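Local structure of uncharacterized protein (Bacteroides eggerthii DSM 20697, 4ECO) at residues G116-E121 and E255-P260; G551-R556 and D596-S601; E451-G456 and S460-M465. The protein is of unknown function but is built as a leucine-rich repeat solenoid, a fold widely used for binding other proteins, so it probably serves in protein recognition. One frame throughout, in Å; residues are numbered along the deposited sequence.

Contact 1. Residues G116-E121 and E255-P260. With NA (sodium ion), chain C.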
loop_
_atom_site.group_PDB
_atom_site.type_symbol
_atom_site.label_atom_id
_atom_site.label_comp_id
_atom_site.label_asym_id
_atom_site.label_seq_id
_atom_site.Cartn_x
_atom_site.Cartn_y
_atom_site.Cartn_z
ATOM N N GLY A 116 -4.261 5.389 -14.062
ATOM C CA GLY A 116 -5.353 6.307 -13.766
ATOM C C GLY A 116 -6.653 5.915 -14.445
ATOM O O GLY A 116 -7.729 6.040 -13.860
ATOM N N GLU A 117 -6.563 5.387 -15.667
ATOM C CA GLU A 117 -7.718 4.965 -16.469
ATOM C C GLU A 117 -8.533 3.852 -15.787
ATOM O O GLU A 117 -9.761 3.825 -15.944
ATOM C CB GLU A 117 -7.257 4.509 -17.845
ATOM C CG GLU A 117 -6.764 5.664 -18.705
ATOM C CD GLU A 117 -6.191 5.241 -20.041
ATOM O OE1 GLU A 117 -5.345 4.312 -20.046
ATOM O OE2 GLU A 117 -6.575 5.842 -21.077
ATOM N N LYS A 118 -7.873 2.992 -14.980
ATOM C CA LYS A 118 -8.540 1.920 -14.240
ATOM C C LYS A 118 -9.308 2.473 -13.034
ATOM O O LYS A 118 -10.210 1.789 -12.549
ATOM C CB LYS A 118 -7.531 0.826 -13.774
ATOM C CG LYS A 118 -7.024 -0.152 -14.866
ATOM C CD LYS A 118 -8.134 -0.933 -15.622
ATOM C CE LYS A 118 -8.208 -0.486 -17.065
ATOM N NZ LYS A 118 -9.487 -0.816 -17.731
ATOM N N VAL A 119 -8.956 3.689 -12.547
ATOM C CA VAL A 119 -9.616 4.317 -11.370
ATOM C C VAL A 119 -10.287 5.659 -11.759
ATOM O O VAL A 119 -10.538 6.497 -10.891
ATOM C CB VAL A 119 -8.674 4.508 -10.134
ATOM C CG1 VAL A 119 -8.263 3.166 -9.546
ATOM C CG2 VAL A 119 -7.449 5.353 -10.462
ATOM N N ASN A 120 -10.588 5.841 -13.058
ATOM C CA ASN A 120 -11.260 7.022 -13.618
ATOM C C ASN A 120 -10.585 8.349 -13.132
ATOM O O ASN A 120 -11.244 9.253 -12.598
ATOM C CB ASN A 120 -12.771 7.003 -13.269
ATOM C CG ASN A 120 -13.603 8.050 -13.960
ATOM O OD1 ASN A 120 -13.290 8.549 -15.061
ATOM N ND2 ASN A 120 -14.691 8.409 -13.310
ATOM N N GLU A 121 -9.257 8.445 -13.325
ATOM C CA GLU A 121 -8.459 9.620 -12.963
ATOM C C GLU A 121 -7.516 9.998 -14.062
ATOM O O GLU A 121 -6.870 9.119 -14.635
ATOM C CB GLU A 121 -7.649 9.358 -11.695
ATOM C CG GLU A 121 -8.451 9.363 -10.408
ATOM C CD GLU A 121 -7.589 9.301 -9.167
ATOM O OE1 GLU A 121 -6.723 10.194 -8.994
ATOM O OE2 GLU A 121 -7.788 8.362 -8.361
ATOM N N GLU A 255 6.144 4.299 -17.319
ATOM C CA GLU A 255 5.119 3.336 -16.916
ATOM C C GLU A 255 4.638 2.521 -18.126
ATOM O O GLU A 255 4.305 3.091 -19.174
ATOM C CB GLU A 255 3.951 4.038 -16.237
ATOM C CG GLU A 255 2.769 3.111 -16.007
ATOM C CD GLU A 255 1.625 3.657 -15.181
ATOM O OE1 GLU A 255 1.802 3.826 -13.955
ATOM O OE2 GLU A 255 0.537 3.875 -15.750
ATOM N N VAL A 256 4.658 1.183 -17.979
ATOM C CA VAL A 256 4.146 0.177 -18.927
ATOM C C VAL A 256 3.238 -0.715 -18.081
ATOM O O VAL A 256 3.685 -1.703 -17.502
ATOM C CB VAL A 256 5.245 -0.596 -19.691
ATOM C CG1 VAL A 256 4.644 -1.307 -20.895
ATOM C CG2 VAL A 256 6.380 0.326 -20.128
ATOM N N TYR A 257 1.991 -0.289 -17.909
ATOM C CA TYR A 257 1.060 -0.896 -16.963
ATOM C C TYR A 257 -0.078 -1.625 -17.631
ATOM O O TYR A 257 -0.707 -1.096 -18.542
ATOM C CB TYR A 257 0.490 0.232 -16.071
ATOM C CG TYR A 257 -0.635 -0.153 -15.137
ATOM C CD1 TYR A 257 -0.373 -0.599 -13.847
ATOM C CD2 TYR A 257 -1.966 0.056 -15.495
ATOM C CE1 TYR A 257 -1.407 -0.888 -12.958
ATOM C CE2 TYR A 257 -3.009 -0.259 -14.626
ATOM C CZ TYR A 257 -2.725 -0.714 -13.349
ATOM O OH TYR A 257 -3.747 -0.996 -12.470
ATOM N N ASN A 258 -0.400 -2.805 -17.093
ATOM C CA ASN A 258 -1.514 -3.651 -17.500
ATOM C C ASN A 258 -1.605 -3.775 -19.032
ATOM O O ASN A 258 -2.583 -3.319 -19.637
ATOM C CB ASN A 258 -2.818 -3.095 -16.910
ATOM C CG ASN A 258 -4.017 -3.975 -17.027
ATOM O OD1 ASN A 258 -3.922 -5.192 -17.172
ATOM N ND2 ASN A 258 -5.182 -3.371 -16.983
ATOM N N CYS A 259 -0.565 -4.354 -19.661
ATOM C CA CYS A 259 -0.582 -4.610 -21.100
ATOM C C CYS A 259 -0.580 -6.140 -21.253
ATOM O O CYS A 259 0.468 -6.795 -21.127
ATOM C CB CYS A 259 0.573 -3.912 -21.806
ATOM S SG CYS A 259 0.531 -2.099 -21.685
ATOM N N PRO A 260 -1.809 -6.730 -21.343
ATOM C CA PRO A 260 -1.956 -8.197 -21.275
ATOM C C PRO A 260 -1.257 -9.006 -22.357
ATOM O O PRO A 260 -1.019 -10.202 -22.118
ATOM C CB PRO A 260 -3.462 -8.404 -21.399
ATOM C CG PRO A 260 -3.969 -7.184 -22.032
ATOM C CD PRO A 260 -3.137 -6.094 -21.433
HETATM NA NA NA C . -8.824 5.124 -22.621
#
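The ring of Y257 and the carboxamide of N258 are the two flat groups met by K118, and the lysine comes to the ring at its edge: CG of K118 lies near the ring plane, 4.0 Å from CE2 of Y257. Both flat groups leave the end of strand 253-257, one of the parallel strands that line the inner face of the leucine-rich repeat solenoid, while K118 sits on the loop that follows strand 109-111. Beyond the ring the lysine bends at chi2 (-57°) and again at chi3 (112°), which carries it across the amide at about a right angle, with CD of K118 4.1 Å from ND2 of N258. No hydrogen bond joins the two segments; the charged end of K118 goes on to Q190. The N258 carboxamide is fixed by other neighbours, its OD1 taking the backbone NH of G189 and its ND2 giving to N215 and Q187, so its rotation is set independently of the lysine. An alanine at K118 removes the methylenes from beside the ring edge and the amide and is likely to leave Q190 without its ammonium partner. Next to K118, E117 turns to a sodium ion, completed in the model by the carbonyl of S192; the same OE2 also accepts from G90, and OE1 from S114. The carboxylate thus ties metal and loop together, with OE2 of E117 2.8 Å from the sodium. The backbone NH groups of V119 and E121 reach O of G116 from opposite faces of its carbonyl plane.

Contact 2. Residues G551-R556 and D596-S601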
loop_
_atom_site.group_PDB
_atom_site.type_symbol
_atom_site.label_atom_id
_atom_site.label_comp_id
_atom_site.label_asym_id
_atom_site.label_seq_id
_atom_site.Cartn_x
_atom_site.Cartn_y
_atom_site.Cartn_z
ATOM N N GLY A 551 -16.925 -25.864 23.619
ATOM C CA GLY A 551 -17.908 -24.827 23.299
ATOM C C GLY A 551 -18.761 -24.339 24.452
ATOM O O GLY A 551 -19.824 -23.748 24.237
ATOM N N ASN A 552 -18.304 -24.574 25.681
ATOM C CA ASN A 552 -19.010 -24.141 26.869
ATOM C C ASN A 552 -18.638 -22.698 27.183
ATOM O O ASN A 552 -17.503 -22.280 26.930
ATOM C CB ASN A 552 -18.698 -25.063 28.058
ATOM C CG ASN A 552 -18.978 -26.535 27.829
ATOM O OD1 ASN A 552 -18.318 -27.391 28.420
ATOM N ND2 ASN A 552 -19.929 -26.876 26.948
ATOM N N ARG A 553 -19.606 -21.928 27.717
ATOM C CA ARG A 553 -19.418 -20.530 28.101
ATOM C C ARG A 553 -18.703 -20.514 29.435
ATOM O O ARG A 553 -19.309 -20.813 30.480
ATOM C CB ARG A 553 -20.759 -19.787 28.154
ATOM C CG ARG A 553 -21.483 -19.744 26.827
ATOM C CD ARG A 553 -22.539 -18.688 26.858
ATOM N NE ARG A 553 -23.238 -18.577 25.578
ATOM C CZ ARG A 553 -24.052 -17.574 25.253
ATOM N NH1 ARG A 553 -24.263 -16.573 26.105
ATOM N NH2 ARG A 553 -24.659 -17.564 24.080
ATOM N N THR A 554 -17.391 -20.238 29.383
ATOM C CA THR A 554 -16.484 -20.274 30.538
ATOM C C THR A 554 -16.629 -19.097 31.499
ATOM O O THR A 554 -16.476 -19.329 32.693
ATOM C CB THR A 554 -15.023 -20.330 30.071
ATOM O OG1 THR A 554 -14.782 -19.306 29.100
ATOM C CG2 THR A 554 -14.632 -21.689 29.506
ATOM N N LEU A 555 -16.897 -17.853 31.014
ATOM C CA LEU A 555 -16.935 -16.687 31.902
ATOM C C LEU A 555 -18.307 -16.465 32.531
ATOM O O LEU A 555 -19.258 -16.023 31.880
ATOM C CB LEU A 555 -16.471 -15.417 31.202
ATOM C CG LEU A 555 -16.150 -14.223 32.098
ATOM C CD1 LEU A 555 -14.974 -14.513 33.030
ATOM C CD2 LEU A 555 -15.880 -12.989 31.261
ATOM N N ARG A 556 -18.361 -16.744 33.843
ATOM C CA ARG A 556 -19.554 -16.623 34.673
ATOM C C ARG A 556 -19.370 -15.497 35.720
ATOM O O ARG A 556 -20.367 -15.000 36.264
ATOM C CB ARG A 556 -19.866 -17.982 35.349
ATOM C CG ARG A 556 -20.236 -19.069 34.323
ATOM C CD ARG A 556 -20.226 -20.478 34.861
ATOM N NE ARG A 556 -21.427 -20.745 35.645
ATOM C CZ ARG A 556 -21.537 -21.724 36.536
ATOM N NH1 ARG A 556 -20.512 -22.531 36.776
ATOM N NH2 ARG A 556 -22.667 -21.888 37.215
ATOM N N ASP A 596 -26.814 -11.114 25.477
ATOM C CA ASP A 596 -26.668 -12.568 25.461
ATOM C C ASP A 596 -25.868 -13.031 26.698
ATOM O O ASP A 596 -24.750 -13.525 26.603
ATOM C CB ASP A 596 -26.042 -13.062 24.137
ATOM C CG ASP A 596 -25.953 -14.570 23.977
ATOM O OD1 ASP A 596 -26.736 -15.288 24.638
ATOM O OD2 ASP A 596 -25.107 -15.030 23.186
ATOM N N ASN A 597 -26.469 -12.826 27.866
ATOM C CA ASN A 597 -26.012 -13.252 29.195
ATOM C C ASN A 597 -27.294 -13.617 29.901
ATOM O O ASN A 597 -27.825 -12.825 30.679
ATOM C CB ASN A 597 -25.186 -12.151 29.895
ATOM C CG ASN A 597 -23.729 -12.114 29.522
ATOM O OD1 ASN A 597 -22.956 -12.988 29.891
ATOM N ND2 ASN A 597 -23.297 -11.041 28.883
ATOM N N PRO A 598 -27.932 -14.723 29.474
ATOM C CA PRO A 598 -29.282 -15.040 29.975
ATOM C C PRO A 598 -29.427 -15.197 31.494
ATOM O O PRO A 598 -30.555 -15.129 31.973
ATOM C CB PRO A 598 -29.598 -16.377 29.293
ATOM C CG PRO A 598 -28.267 -16.926 28.877
ATOM C CD PRO A 598 -27.508 -15.719 28.471
ATOM N N ASN A 599 -28.343 -15.391 32.246
ATOM C CA ASN A 599 -28.504 -15.581 33.688
ATOM C C ASN A 599 -27.957 -14.399 34.495
ATOM O O ASN A 599 -27.737 -14.541 35.703
ATOM C CB ASN A 599 -27.833 -16.880 34.124
ATOM C CG ASN A 599 -28.395 -18.078 33.399
ATOM O OD1 ASN A 599 -29.602 -18.346 33.429
ATOM N ND2 ASN A 599 -27.545 -18.773 32.663
ATOM N N ILE A 600 -27.802 -13.220 33.838
ATOM C CA ILE A 600 -27.287 -11.998 34.456
ATOM C C ILE A 600 -28.344 -11.416 35.412
ATOM O O ILE A 600 -29.542 -11.648 35.242
ATOM C CB ILE A 600 -26.815 -10.950 33.384
ATOM C CG1 ILE A 600 -25.775 -9.963 33.969
ATOM C CG2 ILE A 600 -27.988 -10.221 32.714
ATOM C CD1 ILE A 600 -25.004 -9.104 32.970
ATOM N N SER A 601 -27.866 -10.700 36.437
ATOM C CA SER A 601 -28.648 -9.961 37.430
ATOM C C SER A 601 -27.865 -8.676 37.680
ATOM O O SER A 601 -26.836 -8.699 38.365
ATOM C CB SER A 601 -28.890 -10.798 38.681
ATOM O OG SER A 601 -29.895 -10.219 39.500
#
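R553 is the first residue of 551-556 to meet 596-601, and its guanidinium forms a salt bridge with D596. Both loops leave strands of the leucine-rich repeat solenoid: 551-556 follows strand 540-542, whereas 596-601 follows strand 591-593, so the arginine reaches past the intervening coil of strand 570-572. The chain of R553 is extended from CG to NE (chi2 -163°), and this length lets it span the gap. The closest bond runs from NH2 of R553 to OD2 of D596, 2.7 Å; it arrives on the syn side of the oxygen, somewhat out of the carboxylate plane. The two groups do not lie flat against each other: their planes stand 78° apart, so a coplanar two-pronged pairing is ruled out. OD1 of D596 instead receives weak bonds from both NH1 and NH2 of R553, 3.1 Å each, and NH1 also gives a weak bond to the backbone O of D596. NH1 has a further acceptor in the carbonyl of N576, and OD2 of D596 a second donor in S575; both belong to the loop after strand 570-572, so that coil pins the ion pair at both ends. P598 only brushes the guanidinium, its CD 4.1 Å from NH1 of R553. Further along, T554 anchors its hydroxyl on the carbonyl of F525, and L555 is buried and pairs through its backbone with D577. On the other segment N597 is buried and probably fills the repeat's asparagine position; its OD1 takes the NH of I578, and its ND2 gives to the carbonyls of I573 and I594. A type I beta turn follows, closed by N of I600 on O of N597 at 3.2 Å.

Contact 3. Residues E451-G456 and S460-M465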
loop_
_atom_site.group_PDB
_atom_site.type_symbol
_atom_site.label_atom_id
_atom_site.label_comp_id
_atom_site.label_asym_id
_atom_site.label_seq_id
_atom_site.Cartn_x
_atom_site.Cartn_y
_atom_site.Cartn_z
ATOM N N GLU A 451 10.793 -10.949 23.379
ATOM C CA GLU A 451 11.993 -10.357 22.796
ATOM C C GLU A 451 11.703 -9.000 22.101
ATOM O O GLU A 451 12.627 -8.232 21.880
ATOM C CB GLU A 451 12.660 -11.331 21.821
ATOM C CG GLU A 451 13.137 -12.628 22.462
ATOM C CD GLU A 451 12.162 -13.791 22.577
ATOM O OE1 GLU A 451 10.965 -13.643 22.229
ATOM O OE2 GLU A 451 12.624 -14.876 23.001
ATOM N N LEU A 452 10.438 -8.676 21.816
ATOM C CA LEU A 452 10.096 -7.375 21.241
ATOM C C LEU A 452 10.256 -6.300 22.286
ATOM O O LEU A 452 10.732 -5.203 21.998
ATOM C CB LEU A 452 8.646 -7.374 20.706
ATOM C CG LEU A 452 8.375 -8.073 19.376
ATOM C CD1 LEU A 452 6.887 -8.179 19.140
ATOM C CD2 LEU A 452 9.021 -7.322 18.216
ATOM N N PHE A 453 9.881 -6.650 23.524
ATOM C CA PHE A 453 9.873 -5.786 24.690
ATOM C C PHE A 453 11.239 -5.785 25.387
ATOM O O PHE A 453 11.705 -4.701 25.763
ATOM C CB PHE A 453 8.739 -6.224 25.646
ATOM C CG PHE A 453 7.395 -6.140 24.950
ATOM C CD1 PHE A 453 6.745 -4.915 24.795
ATOM C CD2 PHE A 453 6.833 -7.262 24.341
ATOM C CE1 PHE A 453 5.541 -4.826 24.087
ATOM C CE2 PHE A 453 5.634 -7.165 23.624
ATOM C CZ PHE A 453 4.999 -5.953 23.499
ATOM N N SER A 454 11.907 -6.952 25.527
ATOM C CA SER A 454 13.224 -6.992 26.177
ATOM C C SER A 454 14.268 -6.181 25.379
ATOM O O SER A 454 15.149 -5.595 25.983
ATOM C CB SER A 454 13.709 -8.423 26.416
ATOM O OG SER A 454 14.003 -9.138 25.232
ATOM N N THR A 455 14.117 -6.061 24.059
ATOM C CA THR A 455 15.039 -5.273 23.223
ATOM C C THR A 455 14.704 -3.771 23.238
ATOM O O THR A 455 15.483 -2.970 22.706
ATOM C CB THR A 455 15.029 -5.785 21.797
ATOM O OG1 THR A 455 13.682 -5.784 21.329
ATOM C CG2 THR A 455 15.642 -7.166 21.690
ATOM N N GLY A 456 13.568 -3.420 23.851
ATOM C CA GLY A 456 13.108 -2.049 24.002
ATOM C C GLY A 456 12.510 -1.445 22.753
ATOM O O GLY A 456 12.822 -0.303 22.405
ATOM N N SER A 460 3.705 1.084 21.027
ATOM C CA SER A 460 2.559 1.671 21.694
ATOM C C SER A 460 1.308 0.764 21.486
ATOM O O SER A 460 0.344 0.857 22.252
ATOM C CB SER A 460 2.309 3.106 21.213
ATOM O OG SER A 460 2.166 3.234 19.808
ATOM N N SER A 461 1.334 -0.116 20.469
ATOM C CA SER A 461 0.234 -1.038 20.174
ATOM C C SER A 461 0.735 -2.336 19.537
ATOM O O SER A 461 1.675 -2.323 18.729
ATOM C CB SER A 461 -0.792 -0.391 19.257
ATOM O OG SER A 461 -0.242 -0.106 17.988
ATOM N N ILE A 462 0.090 -3.456 19.908
ATOM C CA ILE A 462 0.404 -4.779 19.401
ATOM C C ILE A 462 -0.893 -5.521 19.045
ATOM O O ILE A 462 -1.868 -5.498 19.794
ATOM C CB ILE A 462 1.274 -5.575 20.400
ATOM C CG1 ILE A 462 1.828 -6.874 19.776
ATOM C CG2 ILE A 462 0.577 -5.815 21.761
ATOM C CD1 ILE A 462 3.000 -7.500 20.505
ATOM N N ASN A 463 -0.883 -6.204 17.901
ATOM C CA ASN A 463 -2.027 -6.994 17.490
ATOM C C ASN A 463 -1.608 -8.422 17.452
ATOM O O ASN A 463 -0.759 -8.783 16.658
ATOM C CB ASN A 463 -2.557 -6.528 16.141
ATOM C CG ASN A 463 -3.978 -6.931 15.903
ATOM O OD1 ASN A 463 -4.519 -7.931 16.454
ATOM N ND2 ASN A 463 -4.598 -6.152 15.050
ATOM N N LEU A 464 -2.123 -9.222 18.362
ATOM C CA LEU A 464 -1.785 -10.647 18.460
ATOM C C LEU A 464 -3.039 -11.493 18.250
ATOM O O LEU A 464 -3.048 -12.680 18.547
ATOM C CB LEU A 464 -1.121 -10.937 19.806
ATOM C CG LEU A 464 0.360 -10.666 19.831
ATOM C CD1 LEU A 464 0.861 -10.507 21.251
ATOM C CD2 LEU A 464 1.114 -11.760 19.115
HETATM N N MSE A 465 -4.087 -10.862 17.686
HETATM C CA MSE A 465 -5.355 -11.522 17.413
HETATM C C MSE A 465 -5.158 -12.703 16.441
HETATM O O MSE A 465 -4.424 -12.586 15.450
HETATM C CB MSE A 465 -6.399 -10.509 16.852
HETATM C CG MSE A 465 -7.700 -11.166 16.293
HETATM SE SE MSE A 465 -7.566 -11.790 14.399
HETATM C CE MSE A 465 -7.733 -10.046 13.582
#
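I462 holds CG1 anti to its backbone N (chi1 -170°) and stays extended at chi2, a shape that sends CD1 straight out from the strand to L452 and F453. Those two residues, consecutive on helix 451-454, both set CG anti to the carbonyl carbon (chi1 -77° and -60°), and from neighbouring positions their ends converge on the same methyl. CD1 of I462 lies near the plane of the F453 ring, at its edge, 3.9 Å from CZ of F453 and 4.1 Å from CE2 of F453. L452 crosses I462 obliquely, with CD1 of L452 4.2 Å from CD1 of I462. No hydrogen bond crosses between the segments, and all three side chains are buried. I438 of strand 435-439 touches both L452 and I462, and I493 of strand 492-494 packs on I462, so the isoleucine is one of a row of residues facing inward from successive strands. At the helix end, OG1 of T455 gives to O of E451, 2.7 Å, in the carbonyl plane. G456, at positive phi, completes a Schellman motif, two bonds running back into the last turn, one of them from N of G456 to O of F453, 3.0 Å. OD1 of N463 accepts from N of M465, a selenomethionine, at 3.2 Å, forming an Asx turn just past the strand. A short helix packed over an inward-facing aliphatic residue of a parallel strand, here within the beta-alpha-beta unit 435-463, is the hydrophobic interior of a leucine-rich repeat solenoid.

Contacts 1 and 3 are buried, whereas contact 2 lies at the surface, toward the other end of the chain from contact 1. Contacts 1 and 3 both involve strands of the repeat solenoid, while contact 2 joins two loops. Contact 3 fills the interior between strand and helix with hydrocarbon alone. Contact 1 packs a lysine's aliphatic chain on groups at the end of a strand, beside a metal site. Contact 2 bridges its loops with charge, reaching across a coil. Contacts 2 and 3 lie on the same side of the chain's centre, their nearest atoms about 17 Å apart; contact 1 is about 27 Å from contact 3 at nearest atoms.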